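Local coordinates for histidine acid phosphatase (Bifidobacterium longum subsp. infantis, PDB 6RXD), which acts as a histidine acid phytase, hydrolysing phosphate groups from myo-inositol hexakisphosphate and probably also from 2,3-bisphosphoglycerate, at residues P373-F378 / A407-L412; D377-I382 / Y493-L498. One frame throughout, in Å; residues are numbered along the deposited sequence.

Contact 1. Residues P373-F378 / A407-L412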
ATOM      1  N   PRO A 373      -4.000 -12.172 -12.469  1.00 15.28           N
ATOM      2  CA  PRO A 373      -4.321 -13.343 -11.640  1.00 14.74           C
ATOM      3  C   PRO A 373      -5.193 -12.995 -10.439  1.00 15.59           C
ATOM      4  O   PRO A 373      -5.982 -13.842 -10.002  1.00 13.34           O
ATOM      5  CB  PRO A 373      -2.950 -13.814 -11.142  1.00 15.61           C
ATOM      6  CG  PRO A 373      -1.979 -13.310 -12.153  1.00 25.37           C
ATOM      7  CD  PRO A 373      -2.553 -12.066 -12.747  1.00 16.49           C
ATOM      8  N   LEU A 374      -5.037 -11.792  -9.887  1.00 14.17           N
ATOM      9  CA  LEU A 374      -5.841 -11.390  -8.736  1.00 14.79           C
ATOM     10  C   LEU A 374      -7.267 -11.064  -9.167  1.00 11.35           C
ATOM     11  O   LEU A 374      -8.240 -11.481  -8.521  1.00 13.30           O
ATOM     12  CB  LEU A 374      -5.218 -10.188  -8.026  1.00 12.11           C
ATOM     13  CG  LEU A 374      -6.015  -9.674  -6.822  1.00 11.63           C
ATOM     14  CD1 LEU A 374      -6.218 -10.772  -5.779  1.00 12.58           C
ATOM     15  CD2 LEU A 374      -5.288  -8.478  -6.214  1.00 13.20           C
ATOM     16  N   LEU A 375      -7.400 -10.327 -10.263  1.00 12.04           N
ATOM     17  CA  LEU A 375      -8.721 -10.044 -10.822  1.00 13.13           C
ATOM     18  C   LEU A 375      -9.412 -11.351 -11.223  1.00 16.43           C
ATOM     19  O   LEU A 375     -10.600 -11.531 -10.957  1.00 14.79           O
ATOM     20  CB  LEU A 375      -8.619  -9.088 -12.014  1.00 12.09           C
ATOM     21  CG  LEU A 375      -9.942  -8.751 -12.711  1.00 13.83           C
ATOM     22  CD1 LEU A 375     -10.990  -8.273 -11.703  1.00 18.24           C
ATOM     23  CD2 LEU A 375      -9.690  -7.685 -13.770  1.00 17.75           C
ATOM     24  N   ASP A 376      -8.667 -12.271 -11.835  1.00 13.26           N
ATOM     25  CA  ASP A 376      -9.208 -13.600 -12.126  1.00 14.04           C
ATOM     26  C   ASP A 376      -9.738 -14.255 -10.855  1.00 15.27           C
ATOM     27  O   ASP A 376     -10.824 -14.831 -10.858  1.00 15.46           O
ATOM     28  CB  ASP A 376      -8.144 -14.524 -12.743  1.00 15.69           C
ATOM     29  CG  ASP A 376      -7.817 -14.181 -14.188  1.00 26.38           C
ATOM     30  OD1 ASP A 376      -8.553 -13.388 -14.815  1.00 27.40           O
ATOM     31  OD2 ASP A 376      -6.816 -14.734 -14.700  1.00 27.58           O
ATOM     32  N   ASP A 377      -8.982 -14.179  -9.767  1.00 13.20           N
ATOM     33  CA  ASP A 377      -9.404 -14.846  -8.538  1.00 14.38           C
ATOM     34  C   ASP A 377     -10.583 -14.140  -7.872  1.00 16.14           C
ATOM     35  O   ASP A 377     -11.412 -14.787  -7.221  1.00 16.62           O
ATOM     36  CB  ASP A 377      -8.254 -14.962  -7.534  1.00 16.07           C
ATOM     37  CG  ASP A 377      -8.478 -16.080  -6.540  1.00 21.27           C
ATOM     38  OD1 ASP A 377      -8.631 -17.235  -6.989  1.00 24.73           O
ATOM     39  OD2 ASP A 377      -8.537 -15.811  -5.320  1.00 17.63           O
ATOM     40  N   PHE A 378     -10.652 -12.820  -8.026  1.00 13.47           N
ATOM     41  CA  PHE A 378     -11.795 -12.062  -7.501  1.00 10.99           C
ATOM     42  C   PHE A 378     -13.081 -12.592  -8.123  1.00 17.41           C
ATOM     43  O   PHE A 378     -14.106 -12.717  -7.451  1.00 17.62           O
ATOM     44  CB  PHE A 378     -11.646 -10.553  -7.759  1.00 11.33           C
ATOM     45  CG  PHE A 378     -11.238  -9.760  -6.541  1.00 12.03           C
ATOM     46  CD1 PHE A 378     -12.108  -8.820  -5.984  1.00 13.33           C
ATOM     47  CD2 PHE A 378     -10.000  -9.958  -5.946  1.00 12.40           C
ATOM     48  CE1 PHE A 378     -11.747  -8.080  -4.860  1.00 13.96           C
ATOM     49  CE2 PHE A 378      -9.622  -9.219  -4.815  1.00 14.30           C
ATOM     50  CZ  PHE A 378     -10.501  -8.283  -4.275  1.00 13.50           C
ATOM     51  N   ALA A 407      -5.394  -1.630  -9.049  1.00 10.20           N
ATOM     52  CA  ALA A 407      -6.166  -0.397  -9.280  1.00 12.29           C
ATOM     53  C   ALA A 407      -6.122   0.058 -10.736  1.00 11.74           C
ATOM     54  O   ALA A 407      -7.127   0.497 -11.289  1.00 11.09           O
ATOM     55  CB  ALA A 407      -5.663   0.726  -8.362  1.00 11.34           C
ATOM     56  N   ALA A 408      -4.946  -0.033 -11.354  1.00 10.84           N
ATOM     57  CA  ALA A 408      -4.792   0.373 -12.741  1.00 13.08           C
ATOM     58  C   ALA A 408      -5.546  -0.576 -13.671  1.00 11.54           C
ATOM     59  O   ALA A 408      -6.186  -0.133 -14.639  1.00 12.85           O
ATOM     60  CB  ALA A 408      -3.307   0.453 -13.120  1.00 15.26           C
ATOM     61  N   LEU A 409      -5.490  -1.875 -13.380  1.00 10.94           N
ATOM     62  CA  LEU A 409      -6.179  -2.866 -14.221  1.00  9.30           C
ATOM     63  C   LEU A 409      -7.699  -2.711 -14.111  1.00 11.40           C
ATOM     64  O   LEU A 409      -8.415  -2.835 -15.109  1.00 13.94           O
ATOM     65  CB  LEU A 409      -5.754  -4.278 -13.821  1.00 13.72           C
ATOM     66  CG  LEU A 409      -6.284  -5.392 -14.723  1.00 14.14           C
ATOM     67  CD1 LEU A 409      -5.678  -5.294 -16.098  1.00 19.80           C
ATOM     68  CD2 LEU A 409      -5.903  -6.722 -14.073  1.00 18.61           C
ATOM     69  N   LEU A 410      -8.186  -2.441 -12.901  1.00 11.12           N
ATOM     70  CA  LEU A 410      -9.616  -2.226 -12.671  1.00 13.31           C
ATOM     71  C   LEU A 410     -10.084  -0.858 -13.140  1.00 18.38           C
ATOM     72  O   LEU A 410     -11.285  -0.637 -13.307  1.00 16.08           O
ATOM     73  CB  LEU A 410      -9.952  -2.345 -11.179  1.00 10.66           C
ATOM     74  CG  LEU A 410     -10.146  -3.747 -10.618  1.00 16.47           C
ATOM     75  CD1 LEU A 410     -10.310  -3.679  -9.106  1.00 21.82           C
ATOM     76  CD2 LEU A 410     -11.378  -4.367 -11.263  1.00 17.65           C
ATOM     77  N   GLY A 411      -9.151   0.072 -13.311  1.00 14.05           N
ATOM     78  CA  GLY A 411      -9.528   1.426 -13.695  1.00 12.30           C
ATOM     79  C   GLY A 411     -10.213   2.170 -12.563  1.00 12.30           C
ATOM     80  O   GLY A 411     -11.144   2.945 -12.794  1.00 13.69           O
ATOM     81  N   LEU A 412      -9.744   1.927 -11.338  1.00 11.36           N
ATOM     82  CA  LEU A 412     -10.270   2.599 -10.152  1.00 11.05           C
ATOM     83  C   LEU A 412      -9.973   4.095 -10.207  1.00 10.66           C
ATOM     84  O   LEU A 412      -9.045   4.534 -10.885  1.00 10.67           O
ATOM     85  CB  LEU A 412      -9.643   1.990  -8.891  1.00  8.63           C
ATOM     86  CG  LEU A 412      -9.980   0.531  -8.599  1.00 14.46           C
ATOM     87  CD1 LEU A 412      -9.367   0.090  -7.261  1.00 13.38           C
ATOM     88  CD2 LEU A 412     -11.491   0.356  -8.580  1.00 18.45           C
TER
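L375 meets both L409 and L410 with its two methyl branches, one branch for each partner, and these two pairs make up the whole direct contact. The interaction is apolar. CD2 of L375 lies 3.9 Å from CD2 of L409, and the same L409 methyl is also 4.1 Å from L375 CB, so it rests against the root of the side chain as well as its end. On the other branch, L375 CD1 comes to 3.9 Å from L410 CD2. Equal spacings at ordinary van der Waals distance indicate snug packing without strain. Torsions explain the fork: in L375, CG is placed trans to the backbone N (chi1 178°), which carries both methyls out toward the second helix. The CB of L410 points neither at nor away from helix 372-386; the end of the chain, CD2, comes in to L375.

The two segments share no hydrogen bonds; in the second, backbone bonds end the helix. G411, with positive phi (71°), is the C-prime residue of a Schellman motif: L412 N bonds to A407 O at 3.0 Å, while G411 N makes a weak bond to A408 O.

The contact packs helix 372-386 on the C-terminal end of helix 400-410 in the alpha/beta part of the histidine phosphatase fold; between them in the chain runs strand 391-398, paired in parallel with 34-44 and 132-137 in the mixed sheet. F406 extends the seam by touching L374 and L375; F378 reaches strand 34-44, D377 forms a salt bridge with R396, and L412 packs on strand 467-472.

Contact 2. Residues D377-I382 / Y493-L498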
ATOM      1  N   ASP A 377      -8.982 -14.179  -9.767  1.00 13.20           N
ATOM      2  CA  ASP A 377      -9.404 -14.846  -8.538  1.00 14.38           C
ATOM      3  C   ASP A 377     -10.583 -14.140  -7.872  1.00 16.14           C
ATOM      4  O   ASP A 377     -11.412 -14.787  -7.221  1.00 16.62           O
ATOM      5  CB  ASP A 377      -8.254 -14.962  -7.534  1.00 16.07           C
ATOM      6  CG  ASP A 377      -8.478 -16.080  -6.540  1.00 21.27           C
ATOM      7  OD1 ASP A 377      -8.631 -17.235  -6.989  1.00 24.73           O
ATOM      8  OD2 ASP A 377      -8.537 -15.811  -5.320  1.00 17.63           O
ATOM      9  N   PHE A 378     -10.652 -12.820  -8.026  1.00 13.47           N
ATOM     10  CA  PHE A 378     -11.795 -12.062  -7.501  1.00 10.99           C
ATOM     11  C   PHE A 378     -13.081 -12.592  -8.123  1.00 17.41           C
ATOM     12  O   PHE A 378     -14.106 -12.717  -7.451  1.00 17.62           O
ATOM     13  CB  PHE A 378     -11.646 -10.553  -7.759  1.00 11.33           C
ATOM     14  CG  PHE A 378     -11.238  -9.760  -6.541  1.00 12.03           C
ATOM     15  CD1 PHE A 378     -12.108  -8.820  -5.984  1.00 13.33           C
ATOM     16  CD2 PHE A 378     -10.000  -9.958  -5.946  1.00 12.40           C
ATOM     17  CE1 PHE A 378     -11.747  -8.080  -4.860  1.00 13.96           C
ATOM     18  CE2 PHE A 378      -9.622  -9.219  -4.815  1.00 14.30           C
ATOM     19  CZ  PHE A 378     -10.501  -8.283  -4.275  1.00 13.50           C
ATOM     20  N   LEU A 379     -13.025 -12.936  -9.402  1.00 12.65           N
ATOM     21  CA  LEU A 379     -14.211 -13.441 -10.088  1.00 12.24           C
ATOM     22  C   LEU A 379     -14.397 -14.931  -9.825  1.00 13.00           C
ATOM     23  O   LEU A 379     -15.517 -15.402  -9.603  1.00 16.48           O
ATOM     24  CB  LEU A 379     -14.116 -13.161 -11.591  1.00 13.86           C
ATOM     25  CG  LEU A 379     -14.159 -11.664 -11.926  1.00 17.91           C
ATOM     26  CD1 LEU A 379     -13.647 -11.400 -13.336  1.00 19.86           C
ATOM     27  CD2 LEU A 379     -15.568 -11.090 -11.748  1.00 13.92           C
ATOM     28  N   ASN A 380     -13.294 -15.675  -9.838  1.00 13.28           N
ATOM     29  CA  ASN A 380     -13.367 -17.128  -9.674  1.00 13.58           C
ATOM     30  C   ASN A 380     -13.902 -17.565  -8.314  1.00 17.10           C
ATOM     31  O   ASN A 380     -14.589 -18.580  -8.215  1.00 18.01           O
ATOM     32  CB  ASN A 380     -12.001 -17.775  -9.918  1.00 16.18           C
ATOM     33  CG  ASN A 380     -11.631 -17.834 -11.387  1.00 21.09           C
ATOM     34  OD1 ASN A 380     -12.493 -17.738 -12.259  1.00 23.97           O
ATOM     35  ND2 ASN A 380     -10.339 -17.996 -11.669  1.00 23.26           N
ATOM     36  N   THR A 381     -13.564 -16.828  -7.263  1.00 14.74           N
ATOM     37  CA  THR A 381     -14.052 -17.182  -5.933  1.00 15.73           C
ATOM     38  C   THR A 381     -15.540 -16.863  -5.785  1.00 13.80           C
ATOM     39  O   THR A 381     -16.239 -17.504  -4.993  1.00 16.04           O
ATOM     40  CB  THR A 381     -13.235 -16.529  -4.784  1.00 14.23           C
ATOM     41  OG1 THR A 381     -13.292 -15.107  -4.897  1.00 16.35           O
ATOM     42  CG2 THR A 381     -11.782 -16.988  -4.798  1.00 13.47           C
ATOM     43  N   ILE A 382     -16.029 -15.880  -6.538  1.00 13.57           N
ATOM     44  CA  ILE A 382     -17.465 -15.640  -6.582  1.00 12.73           C
ATOM     45  C   ILE A 382     -18.131 -16.845  -7.243  1.00 16.87           C
ATOM     46  O   ILE A 382     -19.095 -17.395  -6.709  1.00 15.63           O
ATOM     47  CB  ILE A 382     -17.824 -14.352  -7.345  1.00 14.90           C
ATOM     48  CG1 ILE A 382     -17.302 -13.132  -6.596  1.00 12.98           C
ATOM     49  CG2 ILE A 382     -19.343 -14.232  -7.515  1.00 16.76           C
ATOM     50  CD1 ILE A 382     -17.409 -11.823  -7.414  1.00 15.55           C
ATOM     51  N   TYR A 493     -23.860  -4.291  -9.870  1.00 12.72           N
ATOM     52  CA  TYR A 493     -23.616  -4.770 -11.233  1.00 11.54           C
ATOM     53  C   TYR A 493     -23.774  -6.279 -11.310  1.00 10.77           C
ATOM     54  O   TYR A 493     -23.317  -7.005 -10.417  1.00 12.02           O
ATOM     55  CB  TYR A 493     -22.180  -4.447 -11.638  1.00 11.41           C
ATOM     56  CG  TYR A 493     -21.873  -2.979 -11.705  1.00 12.18           C
ATOM     57  CD1 TYR A 493     -21.792  -2.337 -12.928  1.00 11.61           C
ATOM     58  CD2 TYR A 493     -21.677  -2.229 -10.546  1.00 10.27           C
ATOM     59  CE1 TYR A 493     -21.499  -0.981 -13.005  1.00 13.64           C
ATOM     60  CE2 TYR A 493     -21.382  -0.861 -10.614  1.00 11.96           C
ATOM     61  CZ  TYR A 493     -21.297  -0.254 -11.844  1.00 12.66           C
ATOM     62  OH  TYR A 493     -21.002   1.086 -11.929  1.00 13.13           O
ATOM     63  N   LYS A 494     -24.370  -6.756 -12.400  1.00 10.90           N
ATOM     64  CA  LYS A 494     -24.474  -8.197 -12.625  1.00 11.09           C
ATOM     65  C   LYS A 494     -23.094  -8.829 -12.760  1.00 12.66           C
ATOM     66  O   LYS A 494     -22.175  -8.229 -13.339  1.00 13.91           O
ATOM     67  CB  LYS A 494     -25.258  -8.490 -13.895  1.00 13.26           C
ATOM     68  CG  LYS A 494     -26.763  -8.345 -13.772  1.00 12.86           C
ATOM     69  CD  LYS A 494     -27.428  -8.961 -15.006  1.00 13.76           C
ATOM     70  CE  LYS A 494     -28.951  -8.791 -14.962  1.00 18.32           C
ATOM     71  NZ  LYS A 494     -29.612  -9.321 -16.208  1.00 16.88           N
ATOM     72  N   LEU A 495     -22.961 -10.045 -12.238  1.00 10.75           N
ATOM     73  CA  LEU A 495     -21.711 -10.789 -12.366  1.00 12.34           C
ATOM     74  C   LEU A 495     -21.357 -11.015 -13.836  1.00 12.77           C
ATOM     75  O   LEU A 495     -20.189 -10.932 -14.223  1.00 15.69           O
ATOM     76  CB  LEU A 495     -21.818 -12.126 -11.631  1.00 14.37           C
ATOM     77  CG  LEU A 495     -20.588 -13.037 -11.683  1.00 14.93           C
ATOM     78  CD1 LEU A 495     -19.402 -12.394 -11.000  1.00 12.89           C
ATOM     79  CD2 LEU A 495     -20.917 -14.373 -11.034  1.00 16.29           C
ATOM     80  N   THR A 496     -22.366 -11.296 -14.650  1.00 13.07           N
ATOM     81  CA  THR A 496     -22.143 -11.480 -16.085  1.00 15.92           C
ATOM     82  C   THR A 496     -21.550 -10.209 -16.697  1.00 15.77           C
ATOM     83  O   THR A 496     -20.656 -10.270 -17.546  1.00 17.65           O
ATOM     84  CB  THR A 496     -23.446 -11.827 -16.813  1.00 17.01           C
ATOM     85  OG1 THR A 496     -24.465 -10.896 -16.422  1.00 15.12           O
ATOM     86  CG2 THR A 496     -23.910 -13.241 -16.463  1.00 18.37           C
ATOM     87  N   GLU A 497     -22.054  -9.059 -16.257  1.00 12.56           N
ATOM     88  CA  GLU A 497     -21.594  -7.781 -16.783  1.00 13.25           C
ATOM     89  C   GLU A 497     -20.143  -7.539 -16.400  1.00 17.16           C
ATOM     90  O   GLU A 497     -19.346  -7.102 -17.236  1.00 14.66           O
ATOM     91  CB  GLU A 497     -22.493  -6.630 -16.302  1.00 13.08           C
ATOM     92  CG  GLU A 497     -21.941  -5.230 -16.610  1.00 12.23           C
ATOM     93  CD  GLU A 497     -22.000  -4.854 -18.078  1.00 16.16           C
ATOM     94  OE1 GLU A 497     -22.458  -5.671 -18.904  1.00 18.28           O
ATOM     95  OE2 GLU A 497     -21.583  -3.722 -18.418  1.00 17.14           O
ATOM     96  N   LEU A 498     -19.788  -7.821 -15.145  1.00 12.47           N
ATOM     97  CA  LEU A 498     -18.407  -7.624 -14.705  1.00 13.13           C
ATOM     98  C   LEU A 498     -17.447  -8.516 -15.473  1.00 14.92           C
ATOM     99  O   LEU A 498     -16.348  -8.088 -15.820  1.00 15.30           O
ATOM    100  CB  LEU A 498     -18.251  -7.850 -13.201  1.00 13.34           C
ATOM    101  CG  LEU A 498     -18.964  -6.835 -12.314  1.00 15.49           C
ATOM    102  CD1 LEU A 498     -18.557  -7.033 -10.857  1.00 16.26           C
ATOM    103  CD2 LEU A 498     -18.637  -5.419 -12.780  1.00 16.09           C
TER
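The isobutyl group of L495 is the centre of this contact, touched by I382 along one part and by L379 at one methyl. The tight part is the I382 pair. I382 CG2 sits 3.9 Å from L495 CD2 and an equal 3.9 Å from L495 CD1, so a single methyl straddles both branches of the leucine. The end of the isoleucine adds a further touch, CD1 to L495 CD1 at 4.1 Å. The two side chains run past one another in opposite directions, which accounts for the overlap along their lengths. I382 has CG1 opposite the carbonyl carbon (chi1 -66°) and therefore CG2 opposite the backbone N, where it can meet L495. For L495, a chi1 of 179° swings the branched end closer to the first helix than its CB direction alone would suggest.

Spacing is looser around L379, which is partly exposed. Its CD2 approaches L495 CD1 at 4.1 Å, but is 4.5 Å from L498 CB, a marginal touch. L379 nevertheless buries more surface in the contact than I382 does. The exposed N380 and T496 stand on helix faces that do not meet. W448 of strand 445-453 lies against both L379 and I382, and V450 continues the apolar surface beside I382.

K494 and E497 find their partners elsewhere: K494 NZ reaches the carbonyls of D512 and R514, and E497 bonds to T484, T508 and L509. The seam sets helix 372-386 against the start of helix 495-501, just after strand 493-494, which pairs antiparallel with 467-472 in the mixed sheet. All the links between the two segments are aliphatic, burying 172 Å² in total. Hence the contact depends on shape and exclusion of water, with no directional bond fixing the helix angle.

In the fold
Reading from the N terminus, helix 372-386 comes first and supplies one side of both contacts, with D377 and F378 common to the two segments. Contact 1 closes the shorter loop, bringing 407-412 back after 28 intervening residues that include strand 391-398. Contact 2 closes a far longer one: 110 residues, among them strands 445-453 and 467-472, separate 377-382 from 493-498. The loops cross rather than nest: contact 2 starts before contact 1 has closed, and both span strand 391-398. Their centres are 11 Å apart. Successive turns of one helix are thus tied first to its sequence neighbour, helix 400-410, and then to the C-terminal helix 495-501, beside the mixed sheet.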